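Rd1NTF2_05_I64F_A80G_T94P_D101K_L106W (Synthetic construct, PDB 6W3F) is a de novo designed NTF2-like protein with no known natural function, probably built as a pocket-bearing scaffold. Local coordinates at residues Gln29-Val34 against Leu108-Lys113; Asp61-Thr66 against Val83-Asn88; Leu77-Glu82 against Met98-His103. All coordinates share one frame; numbering follows the deposited sequence.

How the contacts relate
The three contacts share one curved mixed sheet, in the order 41-44, 34-38, 106-114, 90-103, 76-87, 62-73. Contact 1 brings the short strand 30-31 and the corner after it against strand 106-114. Contact 3 pairs strands 76-87 and 90-103, contact 2 strands 62-73 and 76-87. Along the chain both fall between the halves of contact 1, their own segments alternating. Contacts 1 and 3 have centres about 9 Å apart, with Glu110 and Arg111 bonded to Val99; the centre of contact 2 lies about 21 Å from that of contact 1 and about 19 Å from that of contact 3. Contact 1 ties the segment after helix 23-28 to the sheet; contacts 2 and 3 knit its hairpin strands together.

Contact 1: residues Gln29-Val34 against Leu108-Lys113; sequences QMDPNV and LIERMK
Ile109 is held by both its N-H and its carbonyl against the backbone of Gln29-Asp31: Ile109 N donates to Gln29 O at 2.9 Å, and Asp31 N donates to Ile109 O, also at 2.9 Å. This parallel bridge pairs Met30 with Ile109 and sets both side chains on the same face of the sheet. The Ile109 branches divide the work. CG1 stands beside the backbone N (chi1 -49°), which carries it along Gln29 O and lets CD1 approach Met30 CG at 4.3 Å, while CG2 turns the other way to meet Val34 CG2 at 4.3 Å. Met30 runs on nearly straight to Leu53 of helix 46-56, and Ile109 also packs on Leu14 of helix 6-20 and Phe100. Leu108 places CD2 against the peptide carbon of Gln29, Leu108 CD2 to Gln29 C being 3.6 Å.

After Asp31 the chain turns a corner through a type I turn. With CG of Asp31 opposite its own N (chi1 -168°), the carboxylate reaches forward, and Asp31 OD2 accepts Asn33 N at 2.9 Å on its anti side, making an Asx turn. Val34 thereby returns to strand 106-114, its CA-H directed at Glu110 O and its CG2 lying 3.4 Å from Ile109 O. On that strand Glu110 and Arg111 together face Val99 as a classic beta bulge, a feature that adds curvature to a sheet.

Ile109 N meets Gln29 O in the carbonyl plane, whereas Asp31 N sits 36° above that of Ile109; Asp31 CB also presses on Ile109 O, at 3.3 Å. The nearby charges of Asp31 and Glu110 may slightly raise either carboxylate's proton affinity, though Arg101 and Arg111, whose charged ends are not modelled, could offset this.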
loop_
_atom_site.group_PDB
_atom_site.type_symbol
_atom_site.label_atom_id
_atom_site.label_comp_id
_atom_site.label_asym_id
_atom_site.label_seq_id
_atom_site.Cartn_x
_atom_site.Cartn_y
_atom_site.Cartn_z
ATOM N N GLN A 29 -0.913 -9.537 -2.248
ATOM C CA GLN A 29 -1.576 -8.325 -2.685
ATOM C C GLN A 29 -0.862 -7.640 -3.831
ATOM O O GLN A 29 -1.395 -6.656 -4.359
ATOM C CB GLN A 29 -1.692 -7.380 -1.486
ATOM C CG GLN A 29 -2.461 -7.937 -0.314
ATOM C CD GLN A 29 -3.884 -8.322 -0.657
ATOM O OE1 GLN A 29 -4.557 -7.629 -1.417
ATOM N NE2 GLN A 29 -4.347 -9.440 -0.117
ATOM N N MET A 30 0.311 -8.141 -4.229
ATOM C CA MET A 30 1.185 -7.456 -5.168
ATOM C C MET A 30 1.179 -8.069 -6.557
ATOM O O MET A 30 1.133 -9.295 -6.710
ATOM C CB MET A 30 2.617 -7.474 -4.628
ATOM C CG MET A 30 2.780 -6.574 -3.396
ATOM S SD MET A 30 4.347 -6.828 -2.683
ATOM C CE MET A 30 4.399 -5.388 -1.592
ATOM N N ASP A 31 1.269 -7.210 -7.570
ATOM C CA ASP A 31 1.590 -7.673 -8.913
ATOM C C ASP A 31 2.950 -8.375 -8.879
ATOM O O ASP A 31 3.812 -8.019 -8.064
ATOM C CB ASP A 31 1.635 -6.499 -9.885
ATOM C CG ASP A 31 1.679 -6.932 -11.331
ATOM O OD1 ASP A 31 0.602 -7.119 -11.918
ATOM O OD2 ASP A 31 2.776 -7.035 -11.913
ATOM N N PRO A 32 3.173 -9.389 -9.737
ATOM C CA PRO A 32 4.506 -10.011 -9.755
ATOM C C PRO A 32 5.608 -9.024 -10.067
ATOM O O PRO A 32 6.726 -9.163 -9.548
ATOM C CB PRO A 32 4.392 -11.108 -10.850
ATOM C CG PRO A 32 2.965 -11.425 -10.938
ATOM C CD PRO A 32 2.211 -10.132 -10.585
ATOM N N ASN A 33 5.336 -8.018 -10.895
ATOM C CA ASN A 33 6.324 -7.000 -11.230
ATOM C C ASN A 33 6.065 -5.675 -10.515
ATOM O O ASN A 33 6.395 -4.623 -11.060
ATOM C CB ASN A 33 6.348 -6.789 -12.738
ATOM C CG ASN A 33 7.036 -7.933 -13.459
ATOM O OD1 ASN A 33 8.076 -8.384 -13.037
ATOM N ND2 ASN A 33 6.427 -8.423 -14.517
ATOM N N VAL A 34 5.512 -5.712 -9.307
ATOM C CA VAL A 34 5.260 -4.500 -8.515
ATOM C C VAL A 34 6.557 -3.718 -8.426
ATOM O O VAL A 34 7.648 -4.296 -8.386
ATOM C CB VAL A 34 4.734 -4.857 -7.117
ATOM C CG1 VAL A 34 5.721 -5.719 -6.403
ATOM C CG2 VAL A 34 4.428 -3.566 -6.277
ATOM N N LEU A 108 -4.451 -5.811 -7.345
ATOM C CA LEU A 108 -3.037 -6.041 -7.089
ATOM C C LEU A 108 -2.279 -4.728 -7.215
ATOM O O LEU A 108 -2.576 -3.908 -8.090
ATOM C CB LEU A 108 -2.464 -7.058 -8.065
ATOM C CG LEU A 108 -2.987 -8.502 -7.961
ATOM C CD1 LEU A 108 -2.411 -9.231 -9.146
ATOM C CD2 LEU A 108 -2.603 -9.145 -6.652
ATOM N N ILE A 109 -1.291 -4.528 -6.349
ATOM C CA ILE A 109 -0.515 -3.298 -6.360
ATOM C C ILE A 109 0.503 -3.368 -7.483
ATOM O O ILE A 109 1.344 -4.282 -7.505
ATOM C CB ILE A 109 0.193 -3.069 -5.021
ATOM C CG1 ILE A 109 -0.773 -3.233 -3.847
ATOM C CG2 ILE A 109 0.813 -1.676 -4.992
ATOM C CD1 ILE A 109 -0.044 -3.410 -2.516
ATOM N N GLU A 110 0.413 -2.418 -8.424
ATOM C CA GLU A 110 1.403 -2.335 -9.492
ATOM C C GLU A 110 2.561 -1.411 -9.134
ATOM O O GLU A 110 3.716 -1.686 -9.479
ATOM C CB GLU A 110 0.793 -1.816 -10.801
ATOM C CG GLU A 110 -0.098 -2.701 -11.537
ATOM C CD GLU A 110 -0.477 -2.112 -12.885
ATOM O OE1 GLU A 110 0.008 -1.003 -13.218
ATOM O OE2 GLU A 110 -1.253 -2.751 -13.603
ATOM N N ARG A 111 2.259 -0.273 -8.488
ATOM C CA ARG A 111 3.282 0.691 -8.158
ATOM C C ARG A 111 2.959 1.332 -6.814
ATOM O O ARG A 111 1.790 1.532 -6.461
ATOM C CB ARG A 111 3.408 1.795 -9.219
ATOM C CG ARG A 111 3.889 1.345 -10.583
ATOM N N MET A 112 4.005 1.648 -6.078
ATOM C CA MET A 112 3.874 2.342 -4.804
ATOM C C MET A 112 5.015 3.333 -4.713
ATOM O O MET A 112 6.167 2.983 -4.987
ATOM C CB MET A 112 3.936 1.344 -3.647
ATOM C CG MET A 112 3.732 1.947 -2.293
ATOM S SD MET A 112 4.081 0.683 -1.039
ATOM C CE MET A 112 3.162 -0.692 -1.751
ATOM N N LYS A 113 4.701 4.572 -4.337
ATOM C CA LYS A 113 5.717 5.600 -4.181
ATOM C C LYS A 113 5.472 6.272 -2.837
ATOM O O LYS A 113 4.440 6.928 -2.641
ATOM C CB LYS A 113 5.689 6.608 -5.321
ATOM C CG LYS A 113 6.907 7.512 -5.304
ATOM C CD LYS A 113 7.052 8.314 -6.582
ATOM C CE LYS A 113 8.217 9.295 -6.471
ATOM N NZ LYS A 113 8.489 10.015 -7.752
#

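Contact 2: residues Asp61-Thr66 against Val83-Asn88; sequences DHISFT and VRIVHN
Val86 O is gripped by two successive amides, Asp61 N at 2.7 Å and His62 N at 3.3 Å from it, both weak bonds, the first strongly bent. Asp61 and His62 therefore share one partner residue, a classic beta bulge where strand 62-73 starts. The Asp61 side chain follows the partner strand past its end, and Asp61 OD2 takes the amide of Asn88 at 2.6 Å, met from above the carboxylate plane. The neighbouring His87 ring gives its ND1 to Arg59 O in a hydrogen bond.

From here the antiparallel ladder of the hairpin runs regularly: Val86 N bonds to His62 O, and Ser64 and Arg84 exchange both amides. Side chains alternate between the faces. On one, His62, Ser64, Arg84 and Val86 line up. His62 throws its ring along the strand (chi1 167°), so that His62 NE2 reaches Ser64 OG at 3.1 Å, either being possibly the donor. Ser64 OG also rests 3.5 Å from Arg84 CB and sits at the edge of that residue's guanidinium without a bond.

The other face is apolar. Ile85 CG1 lies beside the backbone N, and the bend at chi2 (-69°) brings CD1 to Ile63; the pair lies side by side, Ile63 CG1 to Ile85 CD1 being tight at 3.4 Å. Val83 offers CG1 to Ile63 and CG2 to the edge of the Phe65 ring, Val83 CG2 to Phe65 CD1 at 3.8 Å. Phe65 continues onto Ile11 of helix 6-20, and Val83 and Ile85 onto Tyr114.

Chemically the hairpin is two-sided, mostly polar around His62 despite Val86, hydrocarbon around Ile63. His87 ND1, bonded to Arg59 O, carries the hydrogen; the nearby Asp61 carboxylate could at most modestly stabilise a charged ring.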
loop_
_atom_site.group_PDB
_atom_site.type_symbol
_atom_site.label_atom_id
_atom_site.label_comp_id
_atom_site.label_asym_id
_atom_site.label_seq_id
_atom_site.Cartn_x
_atom_site.Cartn_y
_atom_site.Cartn_z
ATOM N N ASP A 61 4.555 2.225 15.346
ATOM C CA ASP A 61 3.612 1.976 16.433
ATOM C C ASP A 61 2.166 2.130 15.969
ATOM O O ASP A 61 1.261 1.514 16.543
ATOM C CB ASP A 61 3.829 2.946 17.610
ATOM C CG ASP A 61 5.242 2.956 18.129
ATOM O OD1 ASP A 61 6.049 2.070 17.763
ATOM O OD2 ASP A 61 5.541 3.880 18.927
ATOM N N HIS A 62 1.925 3.027 15.018
ATOM C CA HIS A 62 0.617 3.216 14.410
ATOM C C HIS A 62 0.850 3.622 12.971
ATOM O O HIS A 62 1.779 4.384 12.681
ATOM C CB HIS A 62 -0.233 4.295 15.085
ATOM C CG HIS A 62 -1.434 4.704 14.281
ATOM N ND1 HIS A 62 -2.623 4.008 14.317
ATOM C CD2 HIS A 62 -1.623 5.723 13.408
ATOM C CE1 HIS A 62 -3.497 4.588 13.513
ATOM N NE2 HIS A 62 -2.915 5.630 12.948
ATOM N N ILE A 63 0.008 3.119 12.081
ATOM C CA ILE A 63 0.082 3.482 10.675
ATOM C C ILE A 63 -1.343 3.693 10.186
ATOM O O ILE A 63 -2.235 2.892 10.476
ATOM C CB ILE A 63 0.842 2.400 9.883
ATOM C CG1 ILE A 63 1.031 2.831 8.428
ATOM C CG2 ILE A 63 0.123 1.069 9.998
ATOM C CD1 ILE A 63 1.987 1.913 7.664
ATOM N N SER A 64 -1.570 4.791 9.489
ATOM C CA SER A 64 -2.851 5.055 8.859
ATOM C C SER A 64 -2.605 5.767 7.543
ATOM O O SER A 64 -1.492 6.220 7.263
ATOM C CB SER A 64 -3.763 5.907 9.761
ATOM O OG SER A 64 -3.091 7.069 10.196
ATOM N N PHE A 65 -3.661 5.853 6.723
ATOM C CA PHE A 65 -3.601 6.493 5.422
ATOM C C PHE A 65 -4.877 7.284 5.200
ATOM O O PHE A 65 -5.981 6.751 5.360
ATOM C CB PHE A 65 -3.419 5.468 4.313
ATOM C CG PHE A 65 -3.461 6.045 2.918
ATOM C CD1 PHE A 65 -2.363 6.681 2.384
ATOM C CD2 PHE A 65 -4.589 5.914 2.131
ATOM C CE1 PHE A 65 -2.387 7.182 1.089
ATOM C CE2 PHE A 65 -4.616 6.411 0.820
ATOM C CZ PHE A 65 -3.517 7.041 0.311
ATOM N N THR A 66 -4.716 8.568 4.878
ATOM C CA THR A 66 -5.825 9.465 4.597
ATOM C C THR A 66 -5.846 9.766 3.108
ATOM O O THR A 66 -4.926 10.407 2.587
ATOM C CB THR A 66 -5.700 10.756 5.392
ATOM O OG1 THR A 66 -5.725 10.435 6.784
ATOM C CG2 THR A 66 -6.823 11.705 5.030
ATOM N N VAL A 83 0.250 9.199 4.487
ATOM C CA VAL A 83 0.467 8.187 5.502
ATOM C C VAL A 83 0.850 8.902 6.784
ATOM O O VAL A 83 1.744 9.751 6.785
ATOM C CB VAL A 83 1.555 7.194 5.076
ATOM C CG1 VAL A 83 1.848 6.209 6.225
ATOM C CG2 VAL A 83 1.112 6.460 3.833
ATOM N N ARG A 84 0.183 8.556 7.871
ATOM C CA ARG A 84 0.584 9.015 9.192
ATOM C C ARG A 84 1.221 7.855 9.937
ATOM O O ARG A 84 0.549 6.855 10.199
ATOM C CB ARG A 84 -0.592 9.565 9.994
ATOM C CG ARG A 84 -0.200 9.886 11.433
ATOM C CD ARG A 84 -1.238 10.764 12.116
ATOM N NE ARG A 84 -2.508 10.065 12.292
ATOM C CZ ARG A 84 -3.583 10.610 12.855
ATOM N NH1 ARG A 84 -3.540 11.861 13.287
ATOM N NH2 ARG A 84 -4.701 9.905 12.978
ATOM N N ILE A 85 2.496 8.008 10.290
ATOM C CA ILE A 85 3.249 7.030 11.057
ATOM C C ILE A 85 3.514 7.586 12.448
ATOM O O ILE A 85 3.917 8.738 12.590
ATOM C CB ILE A 85 4.596 6.708 10.379
ATOM C CG1 ILE A 85 4.372 6.157 8.975
ATOM C CG2 ILE A 85 5.378 5.742 11.247
ATOM C CD1 ILE A 85 3.759 4.782 8.949
ATOM N N VAL A 86 3.346 6.756 13.467
ATOM C CA VAL A 86 3.724 7.116 14.832
ATOM C C VAL A 86 4.808 6.154 15.301
ATOM O O VAL A 86 4.658 4.932 15.175
ATOM C CB VAL A 86 2.508 7.098 15.778
ATOM C CG1 VAL A 86 2.916 7.323 17.218
ATOM C CG2 VAL A 86 1.519 8.152 15.334
ATOM N N HIS A 87 5.909 6.704 15.816
ATOM C CA HIS A 87 6.990 5.887 16.337
ATOM C C HIS A 87 7.499 6.490 17.635
ATOM O O HIS A 87 8.042 7.599 17.635
ATOM C CB HIS A 87 8.147 5.771 15.344
ATOM C CG HIS A 87 9.326 5.042 15.909
ATOM N ND1 HIS A 87 9.398 3.663 15.945
ATOM C CD2 HIS A 87 10.463 5.494 16.487
ATOM C CE1 HIS A 87 10.539 3.301 16.508
ATOM N NE2 HIS A 87 11.203 4.392 16.846
ATOM N N ASN A 88 7.334 5.756 18.734
ATOM C CA ASN A 88 7.772 6.226 20.046
ATOM C C ASN A 88 7.296 7.657 20.288
ATOM O O ASN A 88 8.081 8.560 20.590
ATOM C CB ASN A 88 9.290 6.114 20.179
ATOM C CG ASN A 88 9.771 6.300 21.621
ATOM O OD1 ASN A 88 9.023 6.081 22.571
ATOM N ND2 ASN A 88 11.021 6.709 21.779
#

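Contact 3: residues Leu77-Glu82 against Met98-His103; sequences LRMQGE and MVFRKH
Leu77 and Phe100 pair in the antiparallel hairpin of strands 76-87 and 90-103, neighbouring inner strands of the curved NTF2-like sheet; the two short segments run at 160° to each other. Four backbone hydrogen bonds make two hydrogen-bonded pairs. In the first, Leu77 N binds Phe100 O at 2.9 Å and Phe100 N binds Leu77 O at 2.7 Å; in the second, Met79 and Met98 exchange their amides in the same way. Between them Arg78 and Val99 form the non-hydrogen-bonded pair, and weaker CA-H donors add to the seam, Val99 CA toward Leu77 O and Arg78 CA toward Met98 O.

Apolar packing fills the face that carries Leu77, Met79, Met98 and Phe100. Leu77 and Phe100 lie side by side, Leu77 CD2 touching Phe100 CD1 at 3.9 Å. Met79 has CG wedged between its N and carbonyl carbon (chi1 60°), and with an extended chi2 this carries Met79 SD to 3.9 Å from Met98 CE; the bend at chi3 then turns only its own methyl. Helix 6-20 covers this face: Thr6 meets Leu77, Ala7 and Ile11 meet Met79, and Ile10 meets Phe100. Trp107 of strand 106-114 packs on both Leu77 and Phe100.

A Met-aromatic contact adds to this packing. Met79 SD stands 5.4 Å from the centroid of the Phe100 ring, obliquely placed, while Met98 CE and Leu77 O approach that ring at its edge, in plane.

The opposite face carries Arg78 and Val99. The Arg78 chain is extended until it bends before its guanidinium and lies alongside Val99. Arg78 NE has a long, weak ion pair with Glu97 but no hydrogen-bond partner in the model; across the contact Arg78 NE meets a methyl, Val99 CG2, at 3.8 Å.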
loop_
_atom_site.group_PDB
_atom_site.type_symbol
_atom_site.label_atom_id
_atom_site.label_comp_id
_atom_site.label_asym_id
_atom_site.label_seq_id
_atom_site.Cartn_x
_atom_site.Cartn_y
_atom_site.Cartn_z
ATOM N N LEU A 77 -6.789 1.604 -10.731
ATOM C CA LEU A 77 -7.077 2.489 -9.612
ATOM C C LEU A 77 -5.806 3.194 -9.172
ATOM O O LEU A 77 -4.804 2.549 -8.861
ATOM C CB LEU A 77 -7.710 1.706 -8.463
ATOM C CG LEU A 77 -8.247 2.540 -7.302
ATOM C CD1 LEU A 77 -9.273 1.708 -6.574
ATOM C CD2 LEU A 77 -7.137 2.931 -6.393
ATOM N N ARG A 78 -5.859 4.527 -9.108
ATOM C CA ARG A 78 -4.756 5.315 -8.578
ATOM C C ARG A 78 -5.253 6.108 -7.372
ATOM O O ARG A 78 -6.342 6.688 -7.415
ATOM C CB ARG A 78 -4.201 6.238 -9.664
ATOM C CG ARG A 78 -3.155 7.234 -9.181
ATOM C CD ARG A 78 -2.523 7.974 -10.365
ATOM N NE ARG A 78 -1.919 7.016 -11.287
ATOM C CZ ARG A 78 -1.449 7.307 -12.495
ATOM N NH1 ARG A 78 -1.501 8.552 -12.959
ATOM N NH2 ARG A 78 -0.931 6.338 -13.242
ATOM N N MET A 79 -4.484 6.092 -6.288
ATOM C CA MET A 79 -4.827 6.896 -5.122
ATOM C C MET A 79 -3.573 7.551 -4.560
ATOM O O MET A 79 -2.476 7.021 -4.649
ATOM C CB MET A 79 -5.554 6.080 -4.051
ATOM C CG MET A 79 -4.783 4.911 -3.511
ATOM S SD MET A 79 -5.623 3.988 -2.188
ATOM C CE MET A 79 -7.232 3.755 -2.957
ATOM N N GLN A 80 -3.759 8.754 -4.024
ATOM C CA GLN A 80 -2.701 9.606 -3.510
ATOM C C GLN A 80 -3.199 10.088 -2.154
ATOM O O GLN A 80 -4.378 10.445 -2.009
ATOM C CB GLN A 80 -2.420 10.784 -4.458
ATOM C CG GLN A 80 -1.026 11.419 -4.363
ATOM C CD GLN A 80 -0.742 12.125 -3.037
ATOM O OE1 GLN A 80 -1.659 12.549 -2.321
ATOM N NE2 GLN A 80 0.543 12.252 -2.705
ATOM N N GLY A 81 -2.332 10.050 -1.158
ATOM C CA GLY A 81 -2.773 10.421 0.160
ATOM C C GLY A 81 -1.601 10.597 1.087
ATOM O O GLY A 81 -0.440 10.601 0.669
ATOM N N GLU A 82 -1.929 10.764 2.357
ATOM C CA GLU A 82 -0.941 10.983 3.392
ATOM C C GLU A 82 -0.923 9.774 4.316
ATOM O O GLU A 82 -1.960 9.389 4.864
ATOM C CB GLU A 82 -1.253 12.262 4.157
ATOM C CG GLU A 82 -0.308 12.521 5.275
ATOM C CD GLU A 82 -0.377 13.971 5.704
ATOM O OE1 GLU A 82 0.182 14.840 4.990
ATOM O OE2 GLU A 82 -1.024 14.223 6.732
ATOM N N MET A 98 -0.294 5.098 -4.778
ATOM C CA MET A 98 -0.353 3.672 -5.123
ATOM C C MET A 98 -1.216 3.496 -6.359
ATOM O O MET A 98 -2.196 4.222 -6.564
ATOM C CB MET A 98 -0.920 2.857 -3.972
ATOM C CG MET A 98 -0.034 2.835 -2.745
ATOM S SD MET A 98 -0.662 1.719 -1.510
ATOM C CE MET A 98 -2.232 2.462 -1.119
ATOM N N VAL A 99 -0.825 2.549 -7.207
ATOM C CA VAL A 99 -1.566 2.214 -8.410
ATOM C C VAL A 99 -1.924 0.733 -8.325
ATOM O O VAL A 99 -1.061 -0.096 -8.027
ATOM C CB VAL A 99 -0.739 2.510 -9.674
ATOM C CG1 VAL A 99 -1.530 2.205 -10.943
ATOM C CG2 VAL A 99 -0.273 3.958 -9.666
ATOM N N PHE A 100 -3.190 0.424 -8.558
ATOM C CA PHE A 100 -3.736 -0.922 -8.459
ATOM C C PHE A 100 -4.292 -1.342 -9.817
ATOM O O PHE A 100 -4.765 -0.522 -10.604
ATOM C CB PHE A 100 -4.861 -1.016 -7.392
ATOM C CG PHE A 100 -4.406 -0.763 -5.983
ATOM C CD1 PHE A 100 -4.224 0.539 -5.523
ATOM C CD2 PHE A 100 -4.205 -1.818 -5.097
ATOM C CE1 PHE A 100 -3.831 0.777 -4.221
ATOM C CE2 PHE A 100 -3.798 -1.587 -3.803
ATOM C CZ PHE A 100 -3.628 -0.254 -3.356
ATOM N N ARG A 101 -4.251 -2.642 -10.097
ATOM C CA ARG A 101 -4.837 -3.186 -11.311
ATOM C C ARG A 101 -5.661 -4.409 -10.917
ATOM O O ARG A 101 -5.202 -5.253 -10.140
ATOM C CB ARG A 101 -3.761 -3.561 -12.341
ATOM C CG ARG A 101 -4.283 -3.893 -13.739
ATOM C CD ARG A 101 -4.436 -2.653 -14.620
ATOM N N LYS A 102 -6.888 -4.475 -11.408
ATOM C CA LYS A 102 -7.811 -5.536 -11.042
ATOM C C LYS A 102 -7.584 -6.719 -11.982
ATOM O O LYS A 102 -7.644 -6.569 -13.205
ATOM C CB LYS A 102 -9.246 -5.039 -11.126
ATOM C CG LYS A 102 -10.252 -5.914 -10.447
ATOM C CD LYS A 102 -11.580 -5.173 -10.384
ATOM C CE LYS A 102 -12.587 -5.938 -9.560
ATOM N NZ LYS A 102 -13.897 -5.237 -9.476
ATOM N N HIS A 103 -7.309 -7.881 -11.414
ATOM C CA HIS A 103 -7.202 -9.111 -12.198
ATOM C C HIS A 103 -8.091 -10.145 -11.543
ATOM O O HIS A 103 -7.944 -10.405 -10.339
ATOM C CB HIS A 103 -5.765 -9.608 -12.252
ATOM C CG HIS A 103 -4.824 -8.650 -12.898
ATOM N ND1 HIS A 103 -3.873 -7.948 -12.182
ATOM C CD2 HIS A 103 -4.689 -8.265 -14.189
ATOM C CE1 HIS A 103 -3.184 -7.186 -13.011
ATOM N NE2 HIS A 103 -3.659 -7.361 -14.234
#